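Local coordinates for protein NADH dehydrogenase, putative (Plasmodium falciparum, PDB 5JWC) that probably oxidises NADH and passes the electrons through its bound FAD to ubiquinone, as a type II NADH dehydrogenase of the malaria parasite, at residues R60-L68 against N80-N88; N99-D107 against N116-L127. All blocks are in the same frame, centred on the assembly; numbering follows the deposited sequence.

Interaction 1: residues R60-L68 against N80-N88. With FAD (flavin-adenine dinucleotide), chain C.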
loop_
_atom_site.group_PDB
_atom_site.type_symbol
_atom_site.label_atom_id
_atom_site.label_comp_id
_atom_site.label_asym_id
_atom_site.label_seq_id
_atom_site.Cartn_x
_atom_site.Cartn_y
_atom_site.Cartn_z
ATOM N N ARG A 60 11.050 -12.864 4.232
ATOM C CA ARG A 60 10.777 -11.517 3.743
ATOM C C ARG A 60 11.565 -11.290 2.463
ATOM O O ARG A 60 12.807 -11.306 2.480
ATOM C CB ARG A 60 11.173 -10.480 4.808
ATOM C CG ARG A 60 10.531 -9.111 4.683
ATOM C CD ARG A 60 11.006 -8.189 5.822
ATOM N NE ARG A 60 12.407 -7.828 5.656
ATOM C CZ ARG A 60 13.121 -7.156 6.559
ATOM N NH1 ARG A 60 12.554 -6.763 7.694
ATOM N NH2 ARG A 60 14.390 -6.866 6.314
ATOM N N ASN A 61 10.878 -11.080 1.343
ATOM C CA ASN A 61 11.619 -10.979 0.087
ATOM C C ASN A 61 12.006 -9.541 -0.255
ATOM O O ASN A 61 12.349 -9.222 -1.394
ATOM C CB ASN A 61 10.843 -11.646 -1.056
ATOM C CG ASN A 61 9.731 -10.794 -1.583
ATOM O OD1 ASN A 61 9.076 -10.081 -0.828
ATOM N ND2 ASN A 61 9.507 -10.864 -2.889
ATOM N N TYR A 62 11.986 -8.680 0.753
ATOM C CA TYR A 62 12.491 -7.323 0.596
ATOM C C TYR A 62 13.349 -6.960 1.809
ATOM O O TYR A 62 13.201 -7.554 2.860
ATOM C CB TYR A 62 11.332 -6.320 0.426
ATOM C CG TYR A 62 10.298 -6.448 1.526
ATOM C CD1 TYR A 62 10.383 -5.677 2.685
ATOM C CD2 TYR A 62 9.255 -7.358 1.424
ATOM C CE1 TYR A 62 9.463 -5.787 3.686
ATOM C CE2 TYR A 62 8.306 -7.478 2.444
ATOM C CZ TYR A 62 8.429 -6.691 3.573
ATOM O OH TYR A 62 7.520 -6.805 4.600
ATOM N N PHE A 63 14.240 -5.987 1.636
ATOM C CA PHE A 63 15.003 -5.378 2.726
ATOM C C PHE A 63 14.207 -4.188 3.252
ATOM O O PHE A 63 13.615 -3.455 2.462
ATOM C CB PHE A 63 16.387 -4.935 2.224
ATOM C CG PHE A 63 17.034 -3.822 3.038
ATOM C CD1 PHE A 63 17.705 -4.102 4.231
ATOM C CD2 PHE A 63 16.989 -2.495 2.591
ATOM C CE1 PHE A 63 18.324 -3.080 4.968
ATOM C CE2 PHE A 63 17.592 -1.476 3.321
ATOM C CZ PHE A 63 18.263 -1.770 4.506
ATOM N N THR A 64 14.194 -3.995 4.571
ATOM C CA THR A 64 13.498 -2.855 5.169
ATOM C C THR A 64 14.474 -1.824 5.706
ATOM O O THR A 64 15.293 -2.136 6.582
ATOM C CB THR A 64 12.589 -3.302 6.320
ATOM O OG1 THR A 64 11.613 -4.221 5.813
ATOM C CG2 THR A 64 11.885 -2.079 6.996
ATOM N N PHE A 65 14.389 -0.610 5.179
ATOM C CA PHE A 65 15.207 0.496 5.668
ATOM C C PHE A 65 14.606 1.013 6.987
ATOM O O PHE A 65 13.914 2.037 7.018
ATOM C CB PHE A 65 15.303 1.607 4.603
ATOM C CG PHE A 65 16.457 2.568 4.817
ATOM C CD1 PHE A 65 17.710 2.316 4.278
ATOM C CD2 PHE A 65 16.276 3.730 5.568
ATOM C CE1 PHE A 65 18.771 3.203 4.495
ATOM C CE2 PHE A 65 17.327 4.618 5.778
ATOM C CZ PHE A 65 18.580 4.346 5.243
ATOM N N THR A 66 14.881 0.294 8.078
ATOM C CA THR A 66 14.215 0.534 9.368
ATOM C C THR A 66 14.267 1.965 9.939
ATOM O O THR A 66 13.302 2.395 10.569
ATOM C CB THR A 66 14.770 -0.423 10.449
ATOM O OG1 THR A 66 16.197 -0.362 10.456
ATOM C CG2 THR A 66 14.357 -1.864 10.143
ATOM N N PRO A 67 15.384 2.705 9.751
ATOM C CA PRO A 67 15.355 4.039 10.376
ATOM C C PRO A 67 14.220 4.970 9.914
ATOM O O PRO A 67 13.924 5.939 10.616
ATOM C CB PRO A 67 16.700 4.647 9.970
ATOM C CG PRO A 67 17.592 3.479 9.758
ATOM C CD PRO A 67 16.700 2.415 9.145
ATOM N N LEU A 68 13.612 4.688 8.765
ATOM C CA LEU A 68 12.586 5.577 8.215
ATOM C C LEU A 68 11.165 5.110 8.503
ATOM O O LEU A 68 10.187 5.753 8.084
ATOM C CB LEU A 68 12.798 5.742 6.710
ATOM C CG LEU A 68 14.104 6.481 6.405
ATOM C CD1 LEU A 68 14.338 6.601 4.925
ATOM C CD2 LEU A 68 14.076 7.910 7.055
ATOM N N ASN A 80 7.980 2.862 -0.957
ATOM C CA ASN A 80 9.070 2.775 -1.945
ATOM C C ASN A 80 10.398 3.362 -1.452
ATOM O O ASN A 80 11.474 2.989 -1.951
ATOM C CB ASN A 80 8.657 3.447 -3.264
ATOM C CG ASN A 80 7.554 2.669 -3.989
ATOM O OD1 ASN A 80 6.456 3.176 -4.204
ATOM N ND2 ASN A 80 7.843 1.416 -4.330
ATOM N N VAL A 81 10.333 4.291 -0.498
ATOM C CA VAL A 81 11.547 4.852 0.098
ATOM C C VAL A 81 12.159 3.866 1.071
ATOM O O VAL A 81 13.378 3.811 1.214
ATOM C CB VAL A 81 11.288 6.189 0.867
ATOM C CG1 VAL A 81 12.605 6.777 1.406
ATOM C CG2 VAL A 81 10.614 7.194 -0.023
ATOM N N CYS A 82 11.314 3.056 1.703
ATOM C CA CYS A 82 11.726 2.254 2.854
ATOM C C CYS A 82 12.034 0.782 2.569
ATOM O O CYS A 82 12.304 0.017 3.503
ATOM C CB CYS A 82 10.632 2.290 3.924
ATOM S SG CYS A 82 10.205 3.890 4.532
ATOM N N THR A 83 11.954 0.365 1.308
ATOM C CA THR A 83 12.191 -1.045 0.975
ATOM C C THR A 83 13.100 -1.209 -0.231
ATOM O O THR A 83 13.265 -0.289 -1.044
ATOM C CB THR A 83 10.878 -1.803 0.661
ATOM O OG1 THR A 83 10.129 -1.047 -0.286
ATOM C CG2 THR A 83 10.010 -2.004 1.903
ATOM N N GLU A 84 13.698 -2.391 -0.325
ATOM C CA GLU A 84 14.376 -2.836 -1.544
ATOM C C GLU A 84 13.985 -4.287 -1.795
ATOM O O GLU A 84 14.036 -5.107 -0.878
ATOM C CB GLU A 84 15.904 -2.747 -1.425
ATOM C CG GLU A 84 16.459 -1.395 -1.021
ATOM C CD GLU A 84 16.387 -0.370 -2.144
ATOM O OE1 GLU A 84 16.848 0.777 -1.948
ATOM O OE2 GLU A 84 15.872 -0.710 -3.223
ATOM N N SER A 85 13.601 -4.617 -3.022
ATOM C CA SER A 85 13.334 -6.012 -3.365
ATOM C C SER A 85 14.642 -6.782 -3.531
ATOM O O SER A 85 15.508 -6.378 -4.297
ATOM C CB SER A 85 12.518 -6.103 -4.657
ATOM O OG SER A 85 11.168 -5.726 -4.431
ATOM N N ILE A 86 14.774 -7.896 -2.830
ATOM C CA ILE A 86 16.010 -8.667 -2.880
ATOM C C ILE A 86 16.393 -9.072 -4.308
ATOM O O ILE A 86 17.550 -8.937 -4.707
ATOM C CB ILE A 86 15.908 -9.925 -2.029
ATOM C CG1 ILE A 86 15.622 -9.554 -0.569
ATOM C CG2 ILE A 86 17.219 -10.720 -2.116
ATOM C CD1 ILE A 86 16.658 -8.633 0.039
ATOM N N ARG A 87 15.421 -9.539 -5.089
ATOM C CA ARG A 87 15.750 -10.046 -6.433
ATOM C C ARG A 87 16.355 -8.998 -7.355
ATOM O O ARG A 87 17.032 -9.348 -8.317
ATOM C CB ARG A 87 14.521 -10.683 -7.093
ATOM C CG ARG A 87 14.114 -11.934 -6.377
ATOM C CD ARG A 87 13.115 -12.771 -7.146
ATOM N NE ARG A 87 12.776 -13.961 -6.373
ATOM C CZ ARG A 87 13.540 -15.055 -6.296
ATOM N NH1 ARG A 87 14.705 -15.126 -6.950
ATOM N NH2 ARG A 87 13.141 -16.083 -5.563
ATOM N N ASN A 88 16.152 -7.718 -7.057
ATOM C CA ASN A 88 16.776 -6.654 -7.858
ATOM C C ASN A 88 18.285 -6.594 -7.734
ATOM O O ASN A 88 18.941 -5.898 -8.508
ATOM C CB ASN A 88 16.232 -5.276 -7.460
ATOM C CG ASN A 88 14.864 -5.005 -8.013
ATOM O OD1 ASN A 88 14.402 -5.697 -8.919
ATOM N ND2 ASN A 88 14.195 -3.991 -7.467
HETATM P PA FAD C . 17.034 -7.193 10.634
HETATM O O1A FAD C . 15.784 -7.033 11.450
HETATM O O2A FAD C . 17.418 -5.976 9.869
HETATM O O5B FAD C . 16.896 -8.452 9.640
HETATM C C5B FAD C . 16.573 -9.740 10.111
HETATM C C4B FAD C . 16.129 -10.539 8.897
HETATM O O4B FAD C . 16.043 -11.907 9.245
HETATM C C3B FAD C . 14.740 -10.106 8.417
HETATM O O3B FAD C . 14.736 -10.099 7.006
HETATM C C2B FAD C . 13.844 -11.234 8.878
HETATM O O2B FAD C . 12.743 -11.385 8.013
HETATM C C1B FAD C . 14.815 -12.402 8.760
HETATM N N9A FAD C . 14.474 -13.584 9.556
HETATM C C8A FAD C . 13.886 -13.631 10.798
HETATM N N7A FAD C . 13.781 -14.936 11.153
HETATM C C5A FAD C . 14.291 -15.707 10.167
HETATM C C6A FAD C . 14.423 -17.080 10.033
HETATM N N6A FAD C . 14.074 -17.889 11.033
HETATM N N1A FAD C . 15.006 -17.586 8.894
HETATM C C2A FAD C . 15.448 -16.733 7.900
HETATM N N3A FAD C . 15.309 -15.364 8.039
HETATM C C4A FAD C . 14.731 -14.867 9.155
HETATM N N1 FAD C . 19.638 1.358 13.783
HETATM C C2 FAD C . 20.494 2.400 13.549
HETATM O O2 FAD C . 21.701 2.190 13.515
HETATM N N3 FAD C . 20.013 3.681 13.334
HETATM C C4 FAD C . 18.669 3.946 13.342
HETATM O O4 FAD C . 18.271 5.100 13.135
HETATM C C4X FAD C . 17.788 2.895 13.565
HETATM N N5 FAD C . 16.428 3.110 13.583
HETATM C C5X FAD C . 15.568 2.040 13.807
HETATM C C6 FAD C . 14.201 2.248 13.803
HETATM C C7 FAD C . 13.316 1.199 14.028
HETATM C C7M FAD C . 11.831 1.478 14.025
HETATM C C8 FAD C . 13.807 -0.082 14.243
HETATM C C8M FAD C . 12.872 -1.229 14.489
HETATM C C9 FAD C . 15.186 -0.296 14.244
HETATM C C9A FAD C . 16.067 0.760 14.020
HETATM N N10 FAD C . 17.436 0.555 14.012
HETATM C C10 FAD C . 18.284 1.605 13.781
HETATM C "C1'" FAD C . 18.022 -0.798 14.292
HETATM C "C2'" FAD C . 18.217 -1.690 13.094
HETATM O "O2'" FAD C . 16.991 -1.840 12.435
HETATM C "C3'" FAD C . 18.634 -3.055 13.612
HETATM O "O3'" FAD C . 19.757 -2.950 14.457
HETATM C "C4'" FAD C . 18.948 -3.902 12.391
HETATM O "O4'" FAD C . 17.711 -4.215 11.804
HETATM C "C5'" FAD C . 19.710 -5.174 12.729
HETATM O "O5'" FAD C . 20.003 -5.822 11.509
HETATM P P FAD C . 19.812 -7.417 11.390
HETATM O O1P FAD C . 20.288 -7.869 10.028
HETATM O O2P FAD C . 20.540 -8.029 12.554
HETATM O O3P FAD C . 18.225 -7.661 11.617
HETATM O O HOH W 1 12.593 -9.912 -4.102
HETATM O O HOH W 2 10.058 -7.727 -3.399
#
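F63 and E84 form the hydrogen-bonded pair of a short two-stranded antiparallel sheet: F63 N donates to E84 O over 2.7 Å, in the carbonyl plane, and E84 N returns a bond to F63 O. F65 N extends the ladder to C82 O, and I86 N to N61 O at the other end. F63 and E84 also run side by side, with E84 CG 3.8 Å from CD2 at the ring edge of F63; the flat ring stacks on F41, while the bent glutamate turns its carboxylate to the hydroxyls of S498 and S501. On the other face the methyl CG2 of T83 meets Y62 CD1 obliquely at 3.8 Å. Beyond the strands, L68 CB rests on C82 SG, and the L68 side chain crosses that of V81 at about a right angle.

Further out, a bend at chi3 (70°) turns the R60 guanidinium back so that NE donates to Y62 O over 2.9 Å. T64 OG1, itself hydrogen-bonded to D157, lies over one face near the rim, FAD O3B likewise over the other, and D157 forms a salt bridge with NH1. T66 OG1 shares a 2.6 Å hydrogen bond with FAD O2'. With its charge matched by D157, R60 probably helps fix the strand beside the cofactor, while Y62 borders the bound quinolone inhibitor.

Interaction 2: residues N99-D107 against N116-L127. With FAD (flavin-adenine dinucleotide), chain C.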
loop_
_atom_site.group_PDB
_atom_site.type_symbol
_atom_site.label_atom_id
_atom_site.label_comp_id
_atom_site.label_asym_id
_atom_site.label_seq_id
_atom_site.Cartn_x
_atom_site.Cartn_y
_atom_site.Cartn_z
ATOM N N ASN A 99 21.226 -16.191 -5.560
ATOM C CA ASN A 99 19.894 -16.762 -5.511
ATOM C C ASN A 99 19.152 -16.321 -4.259
ATOM O O ASN A 99 19.772 -15.957 -3.256
ATOM C CB ASN A 99 19.996 -18.285 -5.533
ATOM C CG ASN A 99 20.768 -18.782 -6.740
ATOM O OD1 ASN A 99 20.210 -18.937 -7.823
ATOM N ND2 ASN A 99 22.077 -18.988 -6.563
ATOM N N TYR A 100 17.831 -16.373 -4.310
ATOM C CA TYR A 100 17.026 -16.064 -3.144
ATOM C C TYR A 100 15.879 -17.060 -3.029
ATOM O O TYR A 100 15.249 -17.392 -4.021
ATOM C CB TYR A 100 16.472 -14.626 -3.199
ATOM C CG TYR A 100 15.347 -14.431 -2.191
ATOM C CD1 TYR A 100 15.605 -14.346 -0.823
ATOM C CD2 TYR A 100 14.021 -14.414 -2.603
ATOM C CE1 TYR A 100 14.572 -14.208 0.105
ATOM C CE2 TYR A 100 12.996 -14.281 -1.701
ATOM C CZ TYR A 100 13.265 -14.181 -0.349
ATOM O OH TYR A 100 12.207 -14.049 0.532
ATOM N N LEU A 101 15.587 -17.500 -1.812
ATOM C CA LEU A 101 14.489 -18.424 -1.564
ATOM C C LEU A 101 13.620 -17.882 -0.438
ATOM O O LEU A 101 14.140 -17.497 0.611
ATOM C CB LEU A 101 15.013 -19.822 -1.188
ATOM C CG LEU A 101 15.696 -20.617 -2.292
ATOM C CD1 LEU A 101 16.213 -21.941 -1.739
ATOM C CD2 LEU A 101 14.723 -20.842 -3.471
ATOM N N GLN A 102 12.307 -17.835 -0.644
ATOM C CA GLN A 102 11.432 -17.335 0.404
ATOM C C GLN A 102 11.083 -18.439 1.381
ATOM O O GLN A 102 10.065 -19.119 1.246
ATOM C CB GLN A 102 10.165 -16.723 -0.172
ATOM C CG GLN A 102 9.348 -16.012 0.890
ATOM C CD GLN A 102 8.277 -15.126 0.298
ATOM O OE1 GLN A 102 8.163 -13.951 0.655
ATOM N NE2 GLN A 102 7.485 -15.679 -0.605
ATOM N N LEU A 103 11.939 -18.604 2.377
ATOM C CA LEU A 103 11.776 -19.655 3.356
ATOM C C LEU A 103 12.126 -19.110 4.729
ATOM O O LEU A 103 12.916 -18.169 4.839
ATOM C CB LEU A 103 12.683 -20.836 3.020
ATOM C CG LEU A 103 12.473 -21.571 1.700
ATOM C CD1 LEU A 103 13.659 -22.483 1.444
ATOM C CD2 LEU A 103 11.169 -22.361 1.755
ATOM N N GLU A 104 11.551 -19.719 5.761
ATOM C CA GLU A 104 11.921 -19.459 7.141
ATOM C C GLU A 104 12.798 -20.612 7.654
ATOM O O GLU A 104 12.391 -21.777 7.582
ATOM C CB GLU A 104 10.665 -19.313 7.998
ATOM C CG GLU A 104 10.943 -19.230 9.480
ATOM C CD GLU A 104 9.690 -19.390 10.329
ATOM O OE1 GLU A 104 8.592 -18.982 9.886
ATOM O OE2 GLU A 104 9.811 -19.936 11.450
ATOM N N CYS A 105 13.992 -20.310 8.156
ATOM C CA CYS A 105 14.840 -21.350 8.743
ATOM C C CYS A 105 14.351 -21.747 10.144
ATOM O O CYS A 105 14.017 -20.884 10.962
ATOM C CB CYS A 105 16.299 -20.904 8.803
ATOM S SG CYS A 105 17.432 -22.203 9.400
ATOM N N THR A 106 14.276 -23.055 10.405
ATOM C CA THR A 106 13.732 -23.546 11.670
ATOM C C THR A 106 14.803 -24.256 12.504
ATOM O O THR A 106 14.721 -24.288 13.726
ATOM C CB THR A 106 12.546 -24.529 11.459
ATOM O OG1 THR A 106 13.004 -25.712 10.789
ATOM C CG2 THR A 106 11.449 -23.893 10.644
ATOM N N ASP A 107 15.799 -24.830 11.840
ATOM C CA ASP A 107 16.848 -25.581 12.523
ATOM C C ASP A 107 18.159 -25.511 11.791
ATOM O O ASP A 107 18.199 -25.489 10.556
ATOM C CB ASP A 107 16.469 -27.059 12.688
ATOM C CG ASP A 107 15.375 -27.266 13.700
ATOM O OD1 ASP A 107 15.693 -27.304 14.907
ATOM O OD2 ASP A 107 14.201 -27.390 13.289
ATOM N N ASN A 116 17.312 -26.949 8.098
ATOM C CA ASN A 116 15.910 -27.164 7.770
ATOM C C ASN A 116 15.135 -25.852 7.715
ATOM O O ASN A 116 15.223 -25.030 8.636
ATOM C CB ASN A 116 15.240 -28.082 8.788
ATOM C CG ASN A 116 15.591 -29.539 8.581
ATOM O OD1 ASN A 116 16.062 -29.931 7.512
ATOM N ND2 ASN A 116 15.353 -30.352 9.602
ATOM N N CYS A 117 14.365 -25.670 6.645
ATOM C CA CYS A 117 13.496 -24.504 6.493
ATOM C C CYS A 117 12.050 -24.925 6.263
ATOM O O CYS A 117 11.780 -26.081 5.946
ATOM C CB CYS A 117 13.959 -23.637 5.321
ATOM S SG CYS A 117 15.682 -23.110 5.412
ATOM N N ILE A 118 11.121 -23.986 6.404
ATOM C CA ILE A 118 9.752 -24.205 5.951
ATOM C C ILE A 118 9.309 -23.083 5.017
ATOM O O ILE A 118 9.811 -21.957 5.111
ATOM C CB ILE A 118 8.743 -24.277 7.112
ATOM C CG1 ILE A 118 8.873 -23.043 8.010
ATOM C CG2 ILE A 118 8.939 -25.541 7.896
ATOM C CD1 ILE A 118 7.785 -22.925 9.043
ATOM N N ASP A 119 8.382 -23.393 4.111
ATOM C CA ASP A 119 7.758 -22.365 3.287
ATOM C C ASP A 119 6.496 -21.872 3.970
ATOM O O ASP A 119 6.169 -22.321 5.063
ATOM C CB ASP A 119 7.464 -22.871 1.858
ATOM C CG ASP A 119 6.503 -24.078 1.803
ATOM O OD1 ASP A 119 6.495 -24.742 0.737
ATOM O OD2 ASP A 119 5.765 -24.365 2.779
ATOM N N ILE A 120 5.784 -20.962 3.317
ATOM C CA ILE A 120 4.624 -20.310 3.914
ATOM C C ILE A 120 3.502 -21.330 4.173
ATOM O O ILE A 120 2.590 -21.073 4.953
ATOM C CB ILE A 120 4.131 -19.140 3.005
ATOM C CG1 ILE A 120 3.214 -18.177 3.761
ATOM C CG2 ILE A 120 3.495 -19.665 1.716
ATOM C CD1 ILE A 120 3.896 -17.421 4.887
ATOM N N GLU A 121 3.599 -22.502 3.552
ATOM C CA GLU A 121 2.608 -23.560 3.745
ATOM C C GLU A 121 3.127 -24.707 4.628
ATOM O O GLU A 121 2.567 -25.804 4.639
ATOM C CB GLU A 121 2.133 -24.076 2.381
ATOM C CG GLU A 121 1.360 -23.005 1.592
ATOM C CD GLU A 121 1.119 -23.366 0.132
ATOM O OE1 GLU A 121 1.329 -24.541 -0.250
ATOM O OE2 GLU A 121 0.742 -22.455 -0.644
ATOM N N ASN A 122 4.206 -24.438 5.358
ATOM C CA ASN A 122 4.797 -25.382 6.310
ATOM C C ASN A 122 5.402 -26.612 5.669
ATOM O O ASN A 122 5.648 -27.609 6.343
ATOM C CB ASN A 122 3.769 -25.816 7.356
ATOM C CG ASN A 122 3.323 -24.672 8.238
ATOM O OD1 ASN A 122 4.145 -23.986 8.847
ATOM N ND2 ASN A 122 2.016 -24.445 8.298
ATOM N N ASN A 123 5.641 -26.552 4.369
ATOM C CA ASN A 123 6.412 -27.603 3.729
ATOM C C ASN A 123 7.887 -27.482 4.105
ATOM O O ASN A 123 8.468 -26.390 4.055
ATOM C CB ASN A 123 6.234 -27.545 2.220
ATOM C CG ASN A 123 4.787 -27.701 1.812
ATOM O OD1 ASN A 123 4.098 -28.610 2.277
ATOM N ND2 ASN A 123 4.303 -26.790 0.974
ATOM N N LYS A 124 8.486 -28.608 4.478
ATOM C CA LYS A 124 9.872 -28.638 4.902
ATOM C C LYS A 124 10.827 -28.655 3.721
ATOM O O LYS A 124 10.596 -29.327 2.711
ATOM C CB LYS A 124 10.129 -29.858 5.794
ATOM C CG LYS A 124 11.556 -29.948 6.325
ATOM C CD LYS A 124 11.714 -31.078 7.336
ATOM C CE LYS A 124 13.165 -31.544 7.389
ATOM N NZ LYS A 124 13.434 -32.522 8.482
ATOM N N VAL A 125 11.905 -27.893 3.850
ATOM C CA VAL A 125 12.943 -27.831 2.837
ATOM C C VAL A 125 14.294 -28.034 3.513
ATOM O O VAL A 125 14.581 -27.418 4.550
ATOM C CB VAL A 125 12.931 -26.484 2.089
ATOM C CG1 VAL A 125 13.910 -26.507 0.924
ATOM C CG2 VAL A 125 11.511 -26.148 1.616
ATOM N N LYS A 126 15.119 -28.897 2.930
ATOM C CA LYS A 126 16.428 -29.185 3.489
ATOM C C LYS A 126 17.501 -28.646 2.561
ATOM O O LYS A 126 17.449 -28.861 1.356
ATOM C CB LYS A 126 16.585 -30.694 3.716
ATOM C CG LYS A 126 17.962 -31.148 4.178
ATOM C CD LYS A 126 17.894 -32.581 4.717
ATOM C CE LYS A 126 19.278 -33.159 5.019
ATOM N NZ LYS A 126 19.173 -34.473 5.730
ATOM N N LEU A 127 18.464 -27.917 3.117
ATOM C CA LEU A 127 19.459 -27.240 2.292
ATOM C C LEU A 127 20.854 -27.383 2.879
ATOM O O LEU A 127 21.054 -27.164 4.064
ATOM C CB LEU A 127 19.105 -25.755 2.132
ATOM C CG LEU A 127 17.789 -25.462 1.402
ATOM C CD1 LEU A 127 17.392 -24.001 1.521
ATOM C CD2 LEU A 127 17.905 -25.868 -0.064
HETATM P PA FAD C . 17.034 -7.193 10.634
HETATM O O1A FAD C . 15.784 -7.033 11.450
HETATM O O2A FAD C . 17.418 -5.976 9.869
HETATM O O5B FAD C . 16.896 -8.452 9.640
HETATM C C5B FAD C . 16.573 -9.740 10.111
HETATM C C4B FAD C . 16.129 -10.539 8.897
HETATM O O4B FAD C . 16.043 -11.907 9.245
HETATM C C3B FAD C . 14.740 -10.106 8.417
HETATM O O3B FAD C . 14.736 -10.099 7.006
HETATM C C2B FAD C . 13.844 -11.234 8.878
HETATM O O2B FAD C . 12.743 -11.385 8.013
HETATM C C1B FAD C . 14.815 -12.402 8.760
HETATM N N9A FAD C . 14.474 -13.584 9.556
HETATM C C8A FAD C . 13.886 -13.631 10.798
HETATM N N7A FAD C . 13.781 -14.936 11.153
HETATM C C5A FAD C . 14.291 -15.707 10.167
HETATM C C6A FAD C . 14.423 -17.080 10.033
HETATM N N6A FAD C . 14.074 -17.889 11.033
HETATM N N1A FAD C . 15.006 -17.586 8.894
HETATM C C2A FAD C . 15.448 -16.733 7.900
HETATM N N3A FAD C . 15.309 -15.364 8.039
HETATM C C4A FAD C . 14.731 -14.867 9.155
HETATM N N1 FAD C . 19.638 1.358 13.783
HETATM C C2 FAD C . 20.494 2.400 13.549
HETATM O O2 FAD C . 21.701 2.190 13.515
HETATM N N3 FAD C . 20.013 3.681 13.334
HETATM C C4 FAD C . 18.669 3.946 13.342
HETATM O O4 FAD C . 18.271 5.100 13.135
HETATM C C4X FAD C . 17.788 2.895 13.565
HETATM N N5 FAD C . 16.428 3.110 13.583
HETATM C C5X FAD C . 15.568 2.040 13.807
HETATM C C6 FAD C . 14.201 2.248 13.803
HETATM C C7 FAD C . 13.316 1.199 14.028
HETATM C C7M FAD C . 11.831 1.478 14.025
HETATM C C8 FAD C . 13.807 -0.082 14.243
HETATM C C8M FAD C . 12.872 -1.229 14.489
HETATM C C9 FAD C . 15.186 -0.296 14.244
HETATM C C9A FAD C . 16.067 0.760 14.020
HETATM N N10 FAD C . 17.436 0.555 14.012
HETATM C C10 FAD C . 18.284 1.605 13.781
HETATM C "C1'" FAD C . 18.022 -0.798 14.292
HETATM C "C2'" FAD C . 18.217 -1.690 13.094
HETATM O "O2'" FAD C . 16.991 -1.840 12.435
HETATM C "C3'" FAD C . 18.634 -3.055 13.612
HETATM O "O3'" FAD C . 19.757 -2.950 14.457
HETATM C "C4'" FAD C . 18.948 -3.902 12.391
HETATM O "O4'" FAD C . 17.711 -4.215 11.804
HETATM C "C5'" FAD C . 19.710 -5.174 12.729
HETATM O "O5'" FAD C . 20.003 -5.822 11.509
HETATM P P FAD C . 19.812 -7.417 11.390
HETATM O O1P FAD C . 20.288 -7.869 10.028
HETATM O O2P FAD C . 20.540 -8.029 12.554
HETATM O O3P FAD C . 18.225 -7.661 11.617
HETATM O O HOH W 3 7.376 -19.414 1.402
#
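L103 touches 116-127 with its CB and both methyls. Its CB lies 3.8 Å from C117 CB and close to I118 O; from there chi1 (-62°) places CG anti to the carbonyl carbon, and chi2 then spreads the two methyls. CD2 touches I118 O, D119 CA and, at 3.8 Å, V125 CG2, while CD1 meets L127 CD1 tip to tip at 4.0 Å. A branched leucine suits this place because its two methyls can serve different neighbours, and L101 CD1 reaches the same L127 methyl.

The backbones are joined by a reciprocal pair of bonds, E104 N to I118 O and I118 N to E104 O. Farther along, N116 O accepts from both T106 N, over 2.8 Å at a nearly straight 174°, and D107 N, over a longer 3.3 Å. Two successive residues thus face one, which is a classic beta bulge. Beside it, the side chains of T106 and I118 cross at about a right angle, CG2 of T106 on CG1 of I118. At the turn, the D119 carboxylate suits its place as an acceptor: OD2 takes E121 N and N123 N from opposite faces of its plane, the first making an Asx turn, and OD1 takes N123 ND2 on its syn lone pair.

C105 turns its backbone to the cofactor: its N donates to FAD N1A over 3.0 Å and its O accepts from FAD N6A, reading the adenine edge as a base pair would. This is the antiparallel meander attached to the parallel strands of a Rossmann-type FAD-binding domain, whose strand 99-109 holds the adenine end.

How the interactions relate
Interaction 1 closes before interaction 2 opens along the chain, and their centres lie 20 Å apart. The small sheet of strands 62-64 and 83-85 is separate from the mixed sheet, in which strands 124-128, 114-118 and 99-109 lie in that order before 53-57 and 30-34. The two interactions nevertheless touch, where Y100 comes against R60, N61 and R87; a weak hydrogen bond runs from R87 NH2 to Y100 O. Both reach FAD at different points, 60-68 at the adenosine ribose, ribityl chain and flavin, 99-107 at the adenine. Together they touch the cofactor near both ends, with other residues completing the site, and both also contact the second subunit, so this part of the FAD-binding domain contributes to the dimer contact.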